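Local coordinates for protein N-acyl-D-glutamate deacylase (Bordetella bronchiseptica, PDB 3GIP) that hydrolyses N-acyl-D-glutamate to free D-glutamate and a carboxylate, as a zinc-dependent deacylase of the amidohydrolase superfamily, at residues A[148-151]-A[152-156]; A[164-167]-A[168-171]; A[196-199]-A[200-204]; A[229-232]-A[233-237]. All blocks are in the same frame, centred on the assembly; numbering follows the deposited sequence.

Contact 1. Residues A[148-151]-A[152-156]; sequences NLRL and AAMRD
Met154 lays its thioether over one face of the Arg150 guanidinium. SD of Met154 sits 3.7 Å above that plane, toward the rim of the group. CE of Met154 lies 3.7 Å from NH1 of Arg150. A bend at the last torsion of Met154 (chi3 77°) turns CE over the group. The arginine runs extended from CG to NE, so the sulfur also meets its stem, with CG of Arg150 3.8 Å from SD of Met154. These are van der Waals contacts without a hydrogen bond. The polar ends of Arg150 are satisfied elsewhere. NH2 makes a salt bridge with Glu200, and NH1 donates to the carbonyl of Ala159.

The contact lies at the C-terminal end of helix 146-153, which follows strand 139-145 of the TIM barrel. Met154 is the first residue to leave helical angles. Its N still closes a helical turn, with Met154 N 2.9 Å from Arg150 O. The two residues before it do the same: Ala152 N bonds to Asn148 O at 2.8 Å, and Ala153 N to Leu149 O at 2.9 Å. Weak second bonds run from Ala152 N to Leu149 O and from Ala153 N to Arg150 O. The carbonyls of Leu151 and Met154 both accept from Asn107 ND2.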
# COMPACT_ATOMS: atom_id res chain seq x y z
N ASN A 148 5.15 -16.07 3.21
CA ASN A 148 4.10 -17.08 3.32
C ASN A 148 4.51 -18.32 2.54
O ASN A 148 4.35 -19.45 3.02
CB ASN A 148 2.78 -16.56 2.76
CG ASN A 148 2.10 -15.58 3.69
OD1 ASN A 148 1.06 -15.88 4.28
ND2 ASN A 148 2.69 -14.39 3.82
N LEU A 149 5.02 -18.12 1.33
CA LEU A 149 5.43 -19.24 0.49
C LEU A 149 6.48 -20.08 1.18
O LEU A 149 6.37 -21.30 1.24
CB LEU A 149 5.96 -18.73 -0.86
CG LEU A 149 4.92 -18.00 -1.72
CD1 LEU A 149 5.58 -17.55 -3.02
CD2 LEU A 149 3.74 -18.91 -2.02
N ARG A 150 7.51 -19.43 1.73
CA ARG A 150 8.56 -20.15 2.43
C ARG A 150 8.03 -20.86 3.67
O ARG A 150 8.34 -22.03 3.90
CB ARG A 150 9.69 -19.20 2.85
CG ARG A 150 10.87 -19.17 1.91
CD ARG A 150 12.12 -18.61 2.59
NE ARG A 150 13.31 -18.87 1.78
CZ ARG A 150 14.39 -19.50 2.22
NH1 ARG A 150 14.44 -19.95 3.47
NH2 ARG A 150 15.41 -19.72 1.40
N LEU A 151 7.22 -20.16 4.46
CA LEU A 151 6.68 -20.74 5.68
C LEU A 151 5.70 -21.87 5.42
O LEU A 151 5.48 -22.72 6.29
CB LEU A 151 5.99 -19.66 6.52
CG LEU A 151 6.90 -18.52 7.00
CD1 LEU A 151 6.05 -17.46 7.67
CD2 LEU A 151 7.96 -19.06 7.95
N ALA A 152 5.10 -21.88 4.23
CA ALA A 152 4.14 -22.91 3.88
C ALA A 152 4.78 -24.11 3.19
O ALA A 152 4.25 -25.23 3.26
CB ALA A 152 3.06 -22.31 2.97
N ALA A 153 5.91 -23.89 2.54
CA ALA A 153 6.59 -24.95 1.81
C ALA A 153 7.81 -25.56 2.48
O ALA A 153 8.22 -26.66 2.13
CB ALA A 153 6.97 -24.44 0.42
N MET A 154 8.39 -24.85 3.44
CA MET A 154 9.60 -25.34 4.08
C MET A 154 9.52 -25.73 5.56
O MET A 154 9.20 -24.91 6.42
CB MET A 154 10.72 -24.32 3.89
CG MET A 154 11.05 -24.07 2.43
SD MET A 154 12.22 -22.73 2.18
CE MET A 154 13.75 -23.52 2.63
N ARG A 155 9.84 -26.99 5.83
CA ARG A 155 9.85 -27.54 7.18
C ARG A 155 10.82 -26.71 8.02
O ARG A 155 10.62 -26.51 9.22
CB ARG A 155 10.29 -29.00 7.12
CG ARG A 155 10.57 -29.66 8.46
CD ARG A 155 10.92 -31.13 8.26
NE ARG A 155 11.42 -31.75 9.47
CZ ARG A 155 12.58 -31.44 10.04
NH1 ARG A 155 13.35 -30.50 9.51
NH2 ARG A 155 12.96 -32.06 11.15
N ASP A 156 11.87 -26.23 7.37
CA ASP A 156 12.87 -25.38 8.02
C ASP A 156 13.04 -24.15 7.13
O ASP A 156 13.90 -24.11 6.25
CB ASP A 156 14.21 -26.10 8.16
CG ASP A 156 15.29 -25.21 8.75
OD1 ASP A 156 14.95 -24.09 9.19
OD2 ASP A 156 16.47 -25.63 8.79

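Contact 2. Residues A[164-167]-A[168-171]; sequences AEQQ and AMQD
Gln167 reaches along the helix to Asp171, four residues on, and bonds to it through its side-chain amide. NE2 of Gln167 donates to OD1 of Asp171 over 3.0 Å, with an N-H...O angle of 153°. The acceptor lies in the amide plane of Gln167, but the donor comes from above the carboxylate plane, 47° out of it. The two side chains cross at a slant. A bend in Gln167 makes this possible: CG lies opposite the backbone N, and chi2 of 57° then swings the amide toward the aspartate. This pair is on the exposed side of the helix, with Ala164 also on the open surface. Glu165 is partly exposed. OE1 of Glu165 accepts from the backbone N of Thr162, just ahead of the helix.

The other side is packed. Met169 is the buried residue of the group. It folds back along the preceding turn, with CG of Met169 3.4 Å from Glu165 O and CE of Met169 4.0 Å from Gln166 OE1. The Met169 and Gln166 side chains cross at about a right angle. Gln166 turns its amide to the next helix, where NE2 probably bonds to the carbonyl of Glu200. Gln170 lies beside Gln166. Underneath, Met169 N bonds to Glu165 O at 3.0 Å, and Asp171 N to Gln167 O at 2.8 Å.

Helix 163-179 lies between helix 146-153 and helix 198-210. Ala168 and Met169 rest on helix 146-153, while Met169 and Gln170 touch helix 198-210.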
# COMPACT_ATOMS: atom_id res chain seq x y z
N ALA A 164 12.64 -29.54 -4.74
CA ALA A 164 11.21 -29.80 -4.55
C ALA A 164 10.51 -28.65 -3.83
O ALA A 164 9.38 -28.30 -4.17
CB ALA A 164 11.02 -31.10 -3.77
N GLU A 165 11.17 -28.08 -2.83
CA GLU A 165 10.58 -26.96 -2.08
C GLU A 165 10.49 -25.72 -2.97
O GLU A 165 9.51 -24.98 -2.90
CB GLU A 165 11.40 -26.67 -0.82
CG GLU A 165 11.37 -27.80 0.19
CD GLU A 165 12.31 -27.58 1.36
OE1 GLU A 165 13.43 -27.07 1.14
OE2 GLU A 165 11.93 -27.93 2.50
N GLN A 166 11.51 -25.51 -3.80
CA GLN A 166 11.50 -24.37 -4.71
C GLN A 166 10.32 -24.53 -5.67
O GLN A 166 9.59 -23.58 -5.94
CB GLN A 166 12.80 -24.30 -5.50
CG GLN A 166 12.85 -23.21 -6.58
CD GLN A 166 12.84 -21.80 -5.99
OE1 GLN A 166 13.52 -21.52 -5.01
NE2 GLN A 166 12.08 -20.90 -6.62
N GLN A 167 10.13 -25.75 -6.17
CA GLN A 167 9.03 -26.00 -7.09
C GLN A 167 7.69 -25.86 -6.37
O GLN A 167 6.71 -25.42 -6.96
CB GLN A 167 9.15 -27.39 -7.71
CG GLN A 167 8.19 -27.64 -8.86
CD GLN A 167 8.33 -26.62 -9.98
OE1 GLN A 167 9.43 -26.41 -10.50
NE2 GLN A 167 7.23 -25.97 -10.34
N ALA A 168 7.65 -26.24 -5.10
CA ALA A 168 6.42 -26.13 -4.32
C ALA A 168 6.02 -24.67 -4.18
O ALA A 168 4.85 -24.32 -4.31
CB ALA A 168 6.61 -26.76 -2.95
N MET A 169 7.00 -23.81 -3.92
CA MET A 169 6.72 -22.39 -3.78
C MET A 169 6.24 -21.82 -5.11
O MET A 169 5.33 -20.99 -5.15
CB MET A 169 7.95 -21.64 -3.28
CG MET A 169 8.35 -21.99 -1.85
SD MET A 169 9.60 -20.88 -1.15
CE MET A 169 11.09 -21.62 -1.80
N GLN A 170 6.84 -22.28 -6.20
CA GLN A 170 6.44 -21.80 -7.51
C GLN A 170 5.03 -22.28 -7.84
O GLN A 170 4.23 -21.52 -8.40
CB GLN A 170 7.44 -22.28 -8.57
CG GLN A 170 8.71 -21.43 -8.59
CD GLN A 170 9.75 -21.93 -9.57
OE1 GLN A 170 9.43 -22.44 -10.65
NE2 GLN A 170 11.02 -21.77 -9.21
N ASP A 171 4.71 -23.52 -7.48
CA ASP A 171 3.38 -24.05 -7.74
C ASP A 171 2.34 -23.32 -6.90
O ASP A 171 1.22 -23.07 -7.36
CB ASP A 171 3.33 -25.55 -7.45
CG ASP A 171 4.12 -26.37 -8.45
OD1 ASP A 171 4.34 -25.88 -9.58
OD2 ASP A 171 4.50 -27.51 -8.12

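Contact 3. Residues A[196-199]-A[200-204]; sequences AQAA and ELEGL
Glu200 extends its side chain to Ala196, four residues earlier, where the chain enters helix 198-210. CB of Glu200 lies 3.5 Å from Gln197 O. The chain then runs straight, with CG opposite the backbone N (chi1 179°) and the next torsion also extended. CG of Glu200 is 4.2 Å from CB of Ala196. CD of Glu200 comes closer, at 3.5 Å from CB of Ala196, so the carboxylate carbon rests on the alanine methyl. At the tip, OE2 of Glu200 is also 3.5 Å from CB of Ala196. OE1 of Glu200 accepts a hydrogen bond from a water at 2.7 Å. That water in turn takes the N-H of Gln197, so it ties the tip of the glutamate to the backbone just ahead of the helix. OE1 is also paired with Arg150 of helix 146-153, and this charged partner probably helps to keep Glu200 ionised.

Gln197 holds the N-cap position. Its carbonyl receives two weak bonds, from Glu200 N and Leu201 N, which begin the first turn. The helix joins strand 183-187 to strand 214-218 in a beta-alpha-beta unit of the TIM barrel. Further on, Gly203 N bonds to Ala199 O at 3.0 Å.

Leu201 also touches the Ala196 methyl, with CD2 of Leu201 3.9 Å from CB of Ala196. The same leucine packs on Thr186 of strand 183-187 and on His146 of helix 146-153.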
# COMPACT_ATOMS: atom_id res chain seq x y z
N ALA A 196 16.62 -16.11 1.26
CA ALA A 196 16.55 -16.39 -0.17
C ALA A 196 17.70 -15.82 -1.00
O ALA A 196 18.20 -14.73 -0.72
CB ALA A 196 15.22 -15.88 -0.73
N GLN A 197 18.11 -16.58 -2.00
CA GLN A 197 19.17 -16.17 -2.91
C GLN A 197 18.56 -15.90 -4.28
O GLN A 197 17.37 -16.15 -4.49
CB GLN A 197 20.25 -17.26 -3.01
CG GLN A 197 21.01 -17.48 -1.72
CD GLN A 197 22.21 -18.39 -1.88
OE1 GLN A 197 22.96 -18.62 -0.94
NE2 GLN A 197 22.39 -18.92 -3.09
N ALA A 198 19.37 -15.39 -5.20
CA ALA A 198 18.90 -15.05 -6.54
C ALA A 198 18.06 -16.12 -7.23
O ALA A 198 16.97 -15.82 -7.72
CB ALA A 198 20.08 -14.66 -7.42
N ALA A 199 18.55 -17.35 -7.28
CA ALA A 199 17.83 -18.44 -7.95
C ALA A 199 16.40 -18.63 -7.45
O ALA A 199 15.48 -18.87 -8.24
CB ALA A 199 18.61 -19.74 -7.80
N GLU A 200 16.20 -18.52 -6.14
CA GLU A 200 14.89 -18.69 -5.55
C GLU A 200 13.92 -17.59 -5.98
O GLU A 200 12.79 -17.86 -6.40
CB GLU A 200 15.00 -18.68 -4.02
CG GLU A 200 13.68 -18.83 -3.28
CD GLU A 200 13.86 -18.90 -1.78
OE1 GLU A 200 14.93 -19.37 -1.33
OE2 GLU A 200 12.93 -18.51 -1.04
N LEU A 201 14.38 -16.35 -5.90
CA LEU A 201 13.55 -15.21 -6.27
C LEU A 201 13.28 -15.17 -7.77
O LEU A 201 12.17 -14.84 -8.20
CB LEU A 201 14.23 -13.92 -5.80
CG LEU A 201 14.53 -13.91 -4.29
CD1 LEU A 201 15.29 -12.65 -3.91
CD2 LEU A 201 13.23 -14.02 -3.51
N GLU A 202 14.28 -15.53 -8.57
CA GLU A 202 14.13 -15.54 -10.02
C GLU A 202 13.12 -16.59 -10.43
O GLU A 202 12.34 -16.39 -11.36
CB GLU A 202 15.48 -15.82 -10.69
CG GLU A 202 16.53 -14.76 -10.38
CD GLU A 202 17.89 -15.11 -10.95
OE1 GLU A 202 18.25 -16.31 -10.95
OE2 GLU A 202 18.61 -14.18 -11.38
N GLY A 203 13.12 -17.73 -9.73
CA GLY A 203 12.17 -18.78 -10.05
C GLY A 203 10.75 -18.29 -9.91
O GLY A 203 9.90 -18.54 -10.77
N LEU A 204 10.47 -17.58 -8.82
CA LEU A 204 9.14 -17.04 -8.58
C LEU A 204 8.83 -15.96 -9.61
O LEU A 204 7.71 -15.86 -10.11
CB LEU A 204 9.04 -16.48 -7.16
CG LEU A 204 9.19 -17.54 -6.06
CD1 LEU A 204 9.29 -16.87 -4.70
CD2 LEU A 204 7.99 -18.48 -6.11
O HOH W 1 17.55 -19.43 -1.97

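Contact 4. Residues A[229-232]-A[233-237]; sequences AVEE and VLAIG
The backbone is helical, with Leu234 N bonded to Val230 O at 3.0 Å and Ala235 N to Glu231 O at 2.9 Å. The bonds just before and after, Val233 N to Ala229 O and Ile236 N to Glu232 O, are weak.

Val230 and Leu234 lie side by side and point the same way. Their methyls meet, CG1 of Val230 being 3.8 Å from CD1 of Leu234. This apolar ridge faces helix 260-272, where Val230 touches Thr263 and Leu234 touches Ala270. Val233 takes a different path. CG2 of Val233 sits between the backbone N and the carbonyl carbon (CG1 at chi1 -62°) and comes 3.1 Å from Val230 O. Ile236 lays CG1 3.4 Å from Glu232 O. Ile236 then reaches Leu201 and Ala205 of helix 198-210.

The two glutamates send their charges elsewhere. Glu231 bends at chi2 (58°), and OE2 comes 4.3 Å from Ala235 CB. Its carboxylate is held by Arg238 through a salt bridge and by Asn266. Glu232 stays extended and forms a salt bridge with Arg220.

Helix 226-240 thus lies between its two neighbour helices, as the crossover linking strand 214-218 to strand 243-246. This is the beta-alpha-beta repeat of the amidohydrolase TIM barrel.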
# COMPACT_ATOMS: atom_id res chain seq x y z
N ALA A 229 20.63 -3.12 -2.71
CA ALA A 229 19.30 -3.71 -2.57
C ALA A 229 18.42 -3.44 -3.78
O ALA A 229 17.69 -4.32 -4.23
CB ALA A 229 18.64 -3.20 -1.30
N VAL A 230 18.47 -2.22 -4.30
CA VAL A 230 17.68 -1.89 -5.48
C VAL A 230 18.23 -2.65 -6.68
O VAL A 230 17.47 -3.19 -7.48
CB VAL A 230 17.72 -0.36 -5.77
CG1 VAL A 230 17.16 -0.07 -7.16
CG2 VAL A 230 16.90 0.37 -4.71
N GLU A 231 19.56 -2.70 -6.81
CA GLU A 231 20.20 -3.41 -7.91
C GLU A 231 19.80 -4.89 -7.89
O GLU A 231 19.58 -5.49 -8.94
CB GLU A 231 21.72 -3.28 -7.80
CG GLU A 231 22.54 -4.20 -8.72
CD GLU A 231 22.23 -4.02 -10.20
OE1 GLU A 231 21.69 -2.96 -10.58
OE2 GLU A 231 22.55 -4.94 -10.98
N GLU A 232 19.68 -5.46 -6.69
CA GLU A 232 19.31 -6.86 -6.55
C GLU A 232 17.95 -7.18 -7.17
O GLU A 232 17.80 -8.16 -7.89
CB GLU A 232 19.32 -7.27 -5.07
CG GLU A 232 18.73 -8.66 -4.82
CD GLU A 232 18.86 -9.11 -3.37
OE1 GLU A 232 18.90 -8.24 -2.48
OE2 GLU A 232 18.92 -10.33 -3.13
N VAL A 233 16.95 -6.35 -6.88
CA VAL A 233 15.63 -6.60 -7.43
C VAL A 233 15.52 -6.20 -8.90
O VAL A 233 14.70 -6.74 -9.64
CB VAL A 233 14.51 -5.91 -6.60
CG1 VAL A 233 14.50 -6.48 -5.19
CG2 VAL A 233 14.71 -4.41 -6.58
N LEU A 234 16.34 -5.25 -9.33
CA LEU A 234 16.31 -4.85 -10.74
C LEU A 234 16.94 -5.95 -11.58
O LEU A 234 16.51 -6.21 -12.70
CB LEU A 234 17.06 -3.53 -10.95
CG LEU A 234 16.36 -2.27 -10.42
CD1 LEU A 234 17.20 -1.05 -10.78
CD2 LEU A 234 14.97 -2.15 -11.03
N ALA A 235 17.96 -6.61 -11.02
CA ALA A 235 18.64 -7.69 -11.72
C ALA A 235 17.65 -8.82 -11.97
O ALA A 235 17.67 -9.46 -13.02
CB ALA A 235 19.81 -8.20 -10.89
N ILE A 236 16.77 -9.06 -11.00
CA ILE A 236 15.76 -10.10 -11.13
C ILE A 236 14.80 -9.71 -12.25
O ILE A 236 14.39 -10.55 -13.05
CB ILE A 236 14.97 -10.27 -9.82
CG1 ILE A 236 15.90 -10.82 -8.73
CG2 ILE A 236 13.78 -11.19 -10.03
CD1 ILE A 236 15.29 -10.84 -7.35
N GLY A 237 14.44 -8.43 -12.30
CA GLY A 237 13.53 -7.97 -13.33
C GLY A 237 14.13 -8.00 -14.72
O GLY A 237 13.46 -8.36 -15.68

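All four contacts are local, each within one helix or its ends, so none closes a loop. Along the chain they come in series, and none nests in or crosses another. Contact 1 ends helix 146-153, and contact 2 lies near the start of the next helix, 163-179. They touch where Ala153 CB meets Met169 CG at 3.6 Å. Contact 3 opens helix 198-210 and joins both through Glu200, by its side chain to contact 1 and probably by its carbonyl to contact 2. Contact 4 meets contact 3 through Leu201 and Ile236, but does not touch contacts 1 and 2. They link helices 146-153, 163-179, 198-210 and 226-240, which follow one another in the chain.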